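Local atomic coordinates of beta-N-acetylglucosaminidase-like protein Glycoside hydrolase family 20 (Flavobacterium johnsoniae, PDB entry 6YHH), a protein that probably hydrolyses terminal N-acetylglucosamine residues from chitin-derived oligosaccharides, as a family 20 beta-N-acetylhexosaminidase of bacterial chitin metabolism. Residues E92-L96 with H115-L120; R165-A169 with L498-T504. One frame throughout, in Å; residues are numbered along the deposited sequence.

Contact 1: E92-L96 with H115-L120; sequences ESYSL and HGLETL
Glu92 OE1 is gripped twice: by NE2 of His115 at 2.7 Å, and by Arg147, which forms a salt bridge to the same oxygen. The imidazole donates with an N-H...O angle of 163°. OE1 lies close to the ring plane at the edge of His115 but is met on its anti side by a donor tilted well out of the carboxylate plane, and carboxylate and ring planes stand 47° apart. With CG of Glu92 anti to its carbonyl carbon and the chain extended beyond, the carboxylate is carried out to the imidazole. The nearby arginine would be expected to keep this buried carboxylate ionised. Trp476 packs edge-to-face with the same histidine.

Further along, Tyr94 lays one ring face over the helix backbone. CA of Gly116 sits 3.8 Å from the ring centroid, 15° off the normal, a CH-pi contact displaced toward the rim. A side chain on Gly116 would come very near CD2 of Tyr94, so its absence lets strand and helix close to 6.4 Å between the CA atoms of Tyr94 and Gly116. Here helix 110-123 packs on the mixed beta-sheet of the N-terminal domain of a GH20 enzyme, residues 115-120 running roughly along residues 94-96.

At the far end of the tyrosine ring, OH of Tyr94 and OG1 of Thr119 share a 2.7 Å hydrogen bond. Lys174 also bonds to that OG1, while Asp140 makes a weak bond to the phenol. Beyond them, with CG anti to the backbone N, Leu96 lowers CD2 onto the next helical turn, 4.0 Å from CG2 of Thr119 and 4.1 Å from CB of Leu120. Ile103 and Ile105 of strand 102-107 also pack against Leu96.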
ATOM      1  N   GLU A  92     -19.698  15.556  20.153  1.00 11.26           N
ATOM      2  CA  GLU A  92     -18.330  15.222  19.691  1.00 11.24           C
ATOM      3  C   GLU A  92     -17.361  16.276  20.158  1.00 10.09           C
ATOM      4  O   GLU A  92     -16.227  16.366  19.668  1.00 10.66           O
ATOM      5  CB  GLU A  92     -18.317  15.175  18.123  1.00 10.59           C
ATOM      6  CG  GLU A  92     -19.099  14.028  17.571  1.00 11.13           C
ATOM      7  CD  GLU A  92     -18.998  14.056  16.058  1.00 11.28           C
ATOM      8  OE1 GLU A  92     -17.906  13.637  15.577  1.00 11.30           O
ATOM      9  OE2 GLU A  92     -19.913  14.566  15.379  1.00 10.82           O
ATOM     10  N   SER A  93     -17.790  17.077  21.123  1.00 10.59           N
ATOM     11  CA  SER A  93     -16.941  18.174  21.617  1.00 10.69           C
ATOM     12  C   SER A  93     -15.778  17.691  22.482  1.00 10.85           C
ATOM     13  O   SER A  93     -15.808  16.584  23.010  1.00 10.12           O
ATOM     14  CB  SER A  93     -17.767  19.144  22.490  1.00 11.68           C
ATOM     15  OG  SER A  93     -18.271  18.597  23.718  1.00 12.39           O
ATOM     16  N   TYR A  94     -14.775  18.552  22.666  1.00  9.93           N
ATOM     17  CA  TYR A  94     -13.656  18.248  23.548  1.00 10.60           C
ATOM     18  C   TYR A  94     -12.974  19.541  23.861  1.00 11.12           C
ATOM     19  O   TYR A  94     -13.164  20.549  23.126  1.00 11.01           O
ATOM     20  CB  TYR A  94     -12.628  17.242  22.931  1.00 10.31           C
ATOM     21  CG  TYR A  94     -11.898  17.829  21.726  1.00 10.27           C
ATOM     22  CD1 TYR A  94     -12.485  17.805  20.438  1.00 10.97           C
ATOM     23  CD2 TYR A  94     -10.703  18.504  21.871  1.00  9.94           C
ATOM     24  CE1 TYR A  94     -11.864  18.422  19.370  1.00 11.17           C
ATOM     25  CE2 TYR A  94     -10.088  19.122  20.814  1.00 10.32           C
ATOM     26  CZ  TYR A  94     -10.653  19.124  19.574  1.00 10.15           C
ATOM     27  OH  TYR A  94     -10.011  19.854  18.578  1.00  9.97           O
ATOM     28  N   SER A  95     -12.165  19.506  24.944  1.00 11.50           N
ATOM     29  CA  SER A  95     -11.183  20.559  25.207  1.00 12.93           C
ATOM     30  C   SER A  95      -9.807  19.922  25.356  1.00 12.05           C
ATOM     31  O   SER A  95      -9.678  18.755  25.740  1.00 14.18           O
ATOM     32  CB  SER A  95     -11.489  21.382  26.471  1.00 18.44           C
ATOM     33  OG  SER A  95     -11.450  20.513  27.547  1.00 19.93           O
ATOM     34  N   LEU A  96      -8.840  20.660  24.907  1.00 10.93           N
ATOM     35  CA  LEU A  96      -7.450  20.287  24.921  1.00 11.83           C
ATOM     36  C   LEU A  96      -6.667  21.424  25.536  1.00 12.91           C
ATOM     37  O   LEU A  96      -6.676  22.530  25.060  1.00 12.07           O
ATOM     38  CB  LEU A  96      -6.946  20.022  23.444  1.00 11.83           C
ATOM     39  CG  LEU A  96      -5.439  19.900  23.247  1.00 13.80           C
ATOM     40  CD1 LEU A  96      -4.951  18.711  24.093  1.00 13.70           C
ATOM     41  CD2 LEU A  96      -5.090  19.677  21.768  1.00 13.88           C
ATOM     42  N   HIS A 115     -11.107  12.799  18.652  1.00  9.76           N
ATOM     43  CA  HIS A 115     -10.864  13.982  17.874  1.00  9.72           C
ATOM     44  C   HIS A 115      -9.724  14.793  18.469  1.00 10.06           C
ATOM     45  O   HIS A 115      -8.838  15.358  17.773  1.00  9.70           O
ATOM     46  CB  HIS A 115     -12.136  14.885  17.780  1.00 10.00           C
ATOM     47  CG  HIS A 115     -13.307  14.276  17.065  1.00 10.66           C
ATOM     48  ND1 HIS A 115     -13.192  13.436  15.953  1.00 10.24           N
ATOM     49  CD2 HIS A 115     -14.631  14.417  17.288  1.00  9.54           C
ATOM     50  CE1 HIS A 115     -14.402  13.091  15.539  1.00 10.80           C
ATOM     51  NE2 HIS A 115     -15.295  13.702  16.325  1.00 10.56           N
ATOM     52  N   GLY A 116      -9.743  14.938  19.792  1.00  9.89           N
ATOM     53  CA  GLY A 116      -8.703  15.745  20.418  1.00 10.36           C
ATOM     54  C   GLY A 116      -7.331  15.207  20.244  1.00 10.06           C
ATOM     55  O   GLY A 116      -6.360  15.976  20.192  1.00  9.53           O
ATOM     56  N   LEU A 117      -7.208  13.865  20.166  1.00  9.48           N
ATOM     57  CA  LEU A 117      -5.909  13.303  19.894  1.00 10.09           C
ATOM     58  C   LEU A 117      -5.365  13.734  18.512  1.00  9.99           C
ATOM     59  O   LEU A 117      -4.172  13.970  18.335  1.00 10.67           O
ATOM     60  CB  LEU A 117      -5.979  11.785  19.959  1.00 11.12           C
ATOM     61  CG  LEU A 117      -6.249  11.150  21.339  1.00 12.04           C
ATOM     62  CD1 LEU A 117      -6.494   9.656  21.106  1.00 14.33           C
ATOM     63  CD2 LEU A 117      -5.130  11.505  22.271  1.00 12.41           C
ATOM     64  N   GLU A 118      -6.271  13.898  17.542  1.00  9.80           N
ATOM     65  CA  GLU A 118      -5.869  14.373  16.205  1.00  9.36           C
ATOM     66  C   GLU A 118      -5.415  15.802  16.241  1.00  9.23           C
ATOM     67  O   GLU A 118      -4.442  16.166  15.626  1.00  9.94           O
ATOM     68  CB  GLU A 118      -6.979  14.217  15.192  1.00  9.19           C
ATOM     69  CG  GLU A 118      -7.408  12.754  15.019  1.00  9.74           C
ATOM     70  CD  GLU A 118      -6.326  11.844  14.433  1.00  9.96           C
ATOM     71  OE1 GLU A 118      -5.312  12.340  13.864  1.00 11.07           O
ATOM     72  OE2 GLU A 118      -6.585  10.598  14.494  1.00 10.57           O
ATOM     73  N   THR A 119      -6.106  16.635  17.008  1.00  8.45           N
ATOM     74  CA  THR A 119      -5.674  18.014  17.165  1.00  9.35           C
ATOM     75  C   THR A 119      -4.312  18.076  17.813  1.00  9.60           C
ATOM     76  O   THR A 119      -3.454  18.913  17.421  1.00  9.75           O
ATOM     77  CB  THR A 119      -6.707  18.828  17.976  1.00  9.77           C
ATOM     78  OG1 THR A 119      -7.968  18.660  17.385  1.00 10.29           O
ATOM     79  CG2 THR A 119      -6.350  20.282  18.012  1.00 10.28           C
ATOM     80  N   LEU A 120      -4.136  17.307  18.896  1.00 10.53           N
ATOM     81  CA  LEU A 120      -2.829  17.222  19.585  1.00 10.28           C
ATOM     82  C   LEU A 120      -1.682  16.869  18.628  1.00 10.24           C
ATOM     83  O   LEU A 120      -0.620  17.503  18.650  1.00 10.44           O
ATOM     84  CB  LEU A 120      -2.903  16.299  20.826  1.00 11.44           C
ATOM     85  CG  LEU A 120      -1.656  16.314  21.688  1.00 10.80           C
ATOM     86  CD1 LEU A 120      -1.120  17.659  22.083  1.00 11.83           C
ATOM     87  CD2 LEU A 120      -1.884  15.399  22.861  1.00 11.71           C
TER

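Contact 2: R165-A169 with L498-T504; sequences RNLDA and LEELGLT
Arg165 runs its aliphatic chain along the backbone of Leu501 and Gly502, with CB 3.4 Å from O of Leu501 and CD 3.3 Å from O of Gly502. With CG between backbone N and carbonyl carbon (chi1 62°), the extended chain carries the guanidinium to Thr504, whose CG2 rests over one face, 3.7 Å from NH1 and offset toward the rim. In the plane of that group, at its edge, a water accepts from NH1 and bonds to OG1 of Thr504. Leu503 pushes CD2 against the helix, 3.6 Å from O of Arg165 and 3.9 Å from CB of Ala169; the latter methyl also meets CD2 of Leu498 at 4.1 Å. Leu501 covers the next part of the helix, its CD1 lying 3.7 Å from O of Asp168.

No direct hydrogen bond crosses this junction, which sets helix 160-172 of the TIM-barrel catalytic domain against the turn joining helices 484-497 and 507-517. A second water donates to both OD2 of Asp168 and O of Leu501.

Salt bridges from Asp461 to NE and from Asp161 to NH2 hold the arginine's head, and Asp461 also accepts from the backbone N of Thr504. An alanine in place of Arg165 would probably leave Asp461 and Asp161 without their cationic partner and the Thr504 methyl uncovered. Asp168, in turn, is fixed by Arg223 and Tyr219.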
ATOM      1  N   ARG A 165      -7.356   2.246   5.246  1.00  8.14           N
ATOM      2  CA  ARG A 165      -6.511   3.422   5.446  1.00  8.72           C
ATOM      3  C   ARG A 165      -7.333   4.678   5.268  1.00  8.76           C
ATOM      4  O   ARG A 165      -7.008   5.772   5.855  1.00  9.39           O
ATOM      5  CB  ARG A 165      -5.283   3.447   4.566  1.00  9.39           C
ATOM      6  CG  ARG A 165      -5.503   3.493   3.065  1.00  9.66           C
ATOM      7  CD  ARG A 165      -4.205   3.434   2.295  1.00  9.96           C
ATOM      8  NE  ARG A 165      -4.379   3.554   0.864  1.00 10.15           N
ATOM      9  CZ  ARG A 165      -4.338   2.545  -0.021  1.00 11.59           C
ATOM     10  NH1 ARG A 165      -4.548   2.758  -1.290  1.00 11.61           N
ATOM     11  NH2 ARG A 165      -4.103   1.294   0.399  1.00 12.01           N
ATOM     12  N   ASN A 166      -8.308   4.653   4.379  1.00  8.85           N
ATOM     13  CA  ASN A 166      -9.148   5.843   4.223  1.00  8.21           C
ATOM     14  C   ASN A 166     -10.008   6.121   5.482  1.00  8.23           C
ATOM     15  O   ASN A 166     -10.258   7.262   5.775  1.00  8.10           O
ATOM     16  CB  ASN A 166      -9.930   5.752   2.923  1.00  8.67           C
ATOM     17  CG  ASN A 166      -9.075   6.213   1.759  1.00  9.19           C
ATOM     18  OD1 ASN A 166      -8.296   5.412   1.110  1.00 11.15           O
ATOM     19  ND2 ASN A 166      -9.137   7.478   1.516  1.00  7.85           N
ATOM     20  N   LEU A 167     -10.446   5.086   6.178  1.00  7.69           N
ATOM     21  CA  LEU A 167     -11.117   5.272   7.442  1.00  8.65           C
ATOM     22  C   LEU A 167     -10.149   5.942   8.411  1.00  9.27           C
ATOM     23  O   LEU A 167     -10.547   6.869   9.154  1.00  9.02           O
ATOM     24  CB  LEU A 167     -11.604   3.918   8.002  1.00  9.19           C
ATOM     25  CG  LEU A 167     -12.827   3.411   7.268  1.00  9.13           C
ATOM     26  CD1 LEU A 167     -13.122   1.911   7.581  1.00  9.46           C
ATOM     27  CD2 LEU A 167     -14.056   4.275   7.500  1.00  9.76           C
ATOM     28  N   ASP A 168      -8.859   5.547   8.433  1.00  8.64           N
ATOM     29  CA  ASP A 168      -7.899   6.268   9.296  1.00  9.91           C
ATOM     30  C   ASP A 168      -7.792   7.734   8.892  1.00  9.31           C
ATOM     31  O   ASP A 168      -7.692   8.604   9.779  1.00  9.62           O
ATOM     32  CB  ASP A 168      -6.529   5.600   9.250  1.00 11.10           C
ATOM     33  CG  ASP A 168      -6.521   4.248   9.987  1.00 12.72           C
ATOM     34  OD1 ASP A 168      -6.828   4.276  11.207  1.00 15.96           O
ATOM     35  OD2 ASP A 168      -6.193   3.254   9.387  1.00 16.50           O
ATOM     36  N   ALA A 169      -7.776   8.010   7.591  1.00  8.95           N
ATOM     37  CA  ALA A 169      -7.628   9.388   7.126  1.00  9.06           C
ATOM     38  C   ALA A 169      -8.879  10.223   7.570  1.00  8.90           C
ATOM     39  O   ALA A 169      -8.776  11.432   7.922  1.00  8.47           O
ATOM     40  CB  ALA A 169      -7.436   9.477   5.638  1.00  9.74           C
ATOM     41  N   LEU A 498      -0.695  12.583   6.739  1.00  8.56           N
ATOM     42  CA  LEU A 498      -1.545  11.459   6.399  1.00  9.26           C
ATOM     43  C   LEU A 498      -0.726  10.259   5.896  1.00  9.59           C
ATOM     44  O   LEU A 498      -1.229   9.114   5.961  1.00  9.77           O
ATOM     45  CB  LEU A 498      -2.625  11.857   5.366  1.00 10.37           C
ATOM     46  CG  LEU A 498      -3.689  12.847   5.746  1.00 11.61           C
ATOM     47  CD1 LEU A 498      -4.480  13.259   4.518  1.00 11.23           C
ATOM     48  CD2 LEU A 498      -4.627  12.218   6.773  1.00 12.61           C
ATOM     49  N   GLU A 499       0.509  10.479   5.450  1.00  9.29           N
ATOM     50  CA  GLU A 499       1.282   9.355   4.912  1.00  9.99           C
ATOM     51  C   GLU A 499       1.571   8.304   5.939  1.00  9.33           C
ATOM     52  O   GLU A 499       1.750   7.127   5.604  1.00  9.06           O
ATOM     53  CB  GLU A 499       2.596   9.807   4.304  1.00 10.19           C
ATOM     54  CG  GLU A 499       2.487  10.614   3.008  1.00  9.84           C
ATOM     55  CD  GLU A 499       3.793  10.727   2.303  1.00 10.51           C
ATOM     56  OE1 GLU A 499       4.724  11.260   2.891  1.00 10.36           O
ATOM     57  OE2 GLU A 499       3.864  10.120   1.199  1.00  9.31           O
ATOM     58  N   GLU A 500       1.608   8.691   7.222  1.00  8.84           N
ATOM     59  CA  GLU A 500       1.826   7.695   8.247  1.00  8.93           C
ATOM     60  C   GLU A 500       0.706   6.693   8.386  1.00  9.51           C
ATOM     61  O   GLU A 500       0.905   5.669   9.009  1.00 10.38           O
ATOM     62  CB  GLU A 500       2.125   8.354   9.610  1.00  9.64           C
ATOM     63  CG  GLU A 500       0.874   8.910  10.278  1.00  9.59           C
ATOM     64  CD  GLU A 500       1.123   9.902  11.416  1.00 10.67           C
ATOM     65  OE1 GLU A 500       2.276  10.355  11.593  1.00 10.77           O
ATOM     66  OE2 GLU A 500       0.099  10.240  12.063  1.00 10.50           O
ATOM     67  N   LEU A 501      -0.447   7.002   7.827  1.00  8.41           N
ATOM     68  CA  LEU A 501      -1.594   6.124   7.877  1.00  8.55           C
ATOM     69  C   LEU A 501      -1.668   5.254   6.586  1.00  9.29           C
ATOM     70  O   LEU A 501      -2.620   4.505   6.388  1.00 10.47           O
ATOM     71  CB  LEU A 501      -2.870   6.999   7.957  1.00  9.13           C
ATOM     72  CG  LEU A 501      -2.889   7.929   9.167  1.00 10.26           C
ATOM     73  CD1 LEU A 501      -4.107   8.863   9.114  1.00 11.45           C
ATOM     74  CD2 LEU A 501      -2.767   7.194  10.474  1.00 10.63           C
ATOM     75  N   GLY A 502      -0.641   5.310   5.755  1.00  8.80           N
ATOM     76  CA  GLY A 502      -0.567   4.505   4.533  1.00 10.19           C
ATOM     77  C   GLY A 502      -1.117   5.173   3.307  1.00  9.34           C
ATOM     78  O   GLY A 502      -1.105   4.590   2.210  1.00  9.38           O
ATOM     79  N   LEU A 503      -1.615   6.395   3.434  1.00  8.99           N
ATOM     80  CA  LEU A 503      -2.214   7.041   2.254  1.00  9.15           C
ATOM     81  C   LEU A 503      -1.182   7.240   1.162  1.00 10.06           C
ATOM     82  O   LEU A 503      -0.012   7.573   1.408  1.00 10.68           O
ATOM     83  CB  LEU A 503      -2.881   8.425   2.641  1.00 10.10           C
ATOM     84  CG  LEU A 503      -4.311   8.360   3.223  1.00 12.27           C
ATOM     85  CD1 LEU A 503      -5.349   7.514   2.590  1.00 14.65           C
ATOM     86  CD2 LEU A 503      -4.207   7.662   4.574  1.00 13.94           C
ATOM     87  N   THR A 504      -1.567   7.027  -0.083  1.00  8.54           N
ATOM     88  CA  THR A 504      -0.605   6.839  -1.178  1.00  8.40           C
ATOM     89  C   THR A 504      -0.565   8.035  -2.078  1.00  8.69           C
ATOM     90  O   THR A 504       0.041   7.986  -3.142  1.00  7.87           O
ATOM     91  CB  THR A 504      -0.972   5.661  -2.090  1.00  7.78           C
ATOM     92  OG1 THR A 504      -2.188   5.914  -2.831  1.00  7.27           O
ATOM     93  CG2 THR A 504      -1.183   4.353  -1.312  1.00  7.66           C
TER
HETATM   94  O   HOH W   1      -4.664   4.867  -3.346  1.00  6.80           O
HETATM   95  O   HOH W   2      -3.730   2.817   8.175  1.00 11.12           O

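In the fold
Contacts 1 and 2 follow one another along the chain, and their centres lie 19 Å apart. They do not touch, although their nearest atoms come within about 5 Å. Contact 1 belongs to the N-terminal domain and contact 2 to the neighbouring side of the catalytic barrel. Arg147, Lys174 and Trp476 of the catalytic domain reach Glu92, Thr119 and His115, placing contact 1 at the junction of the two domains, hence the closeness. Arg51 of helix 40-56 joins the two segments indirectly, with salt bridges to Glu118 and Glu500. Both contacts lie away from Glu317, the predicted proton donor. Beyond contact 2, Glu499 reaches Arg514 of the second subunit, so the 498-504 turn also borders the dimer interface.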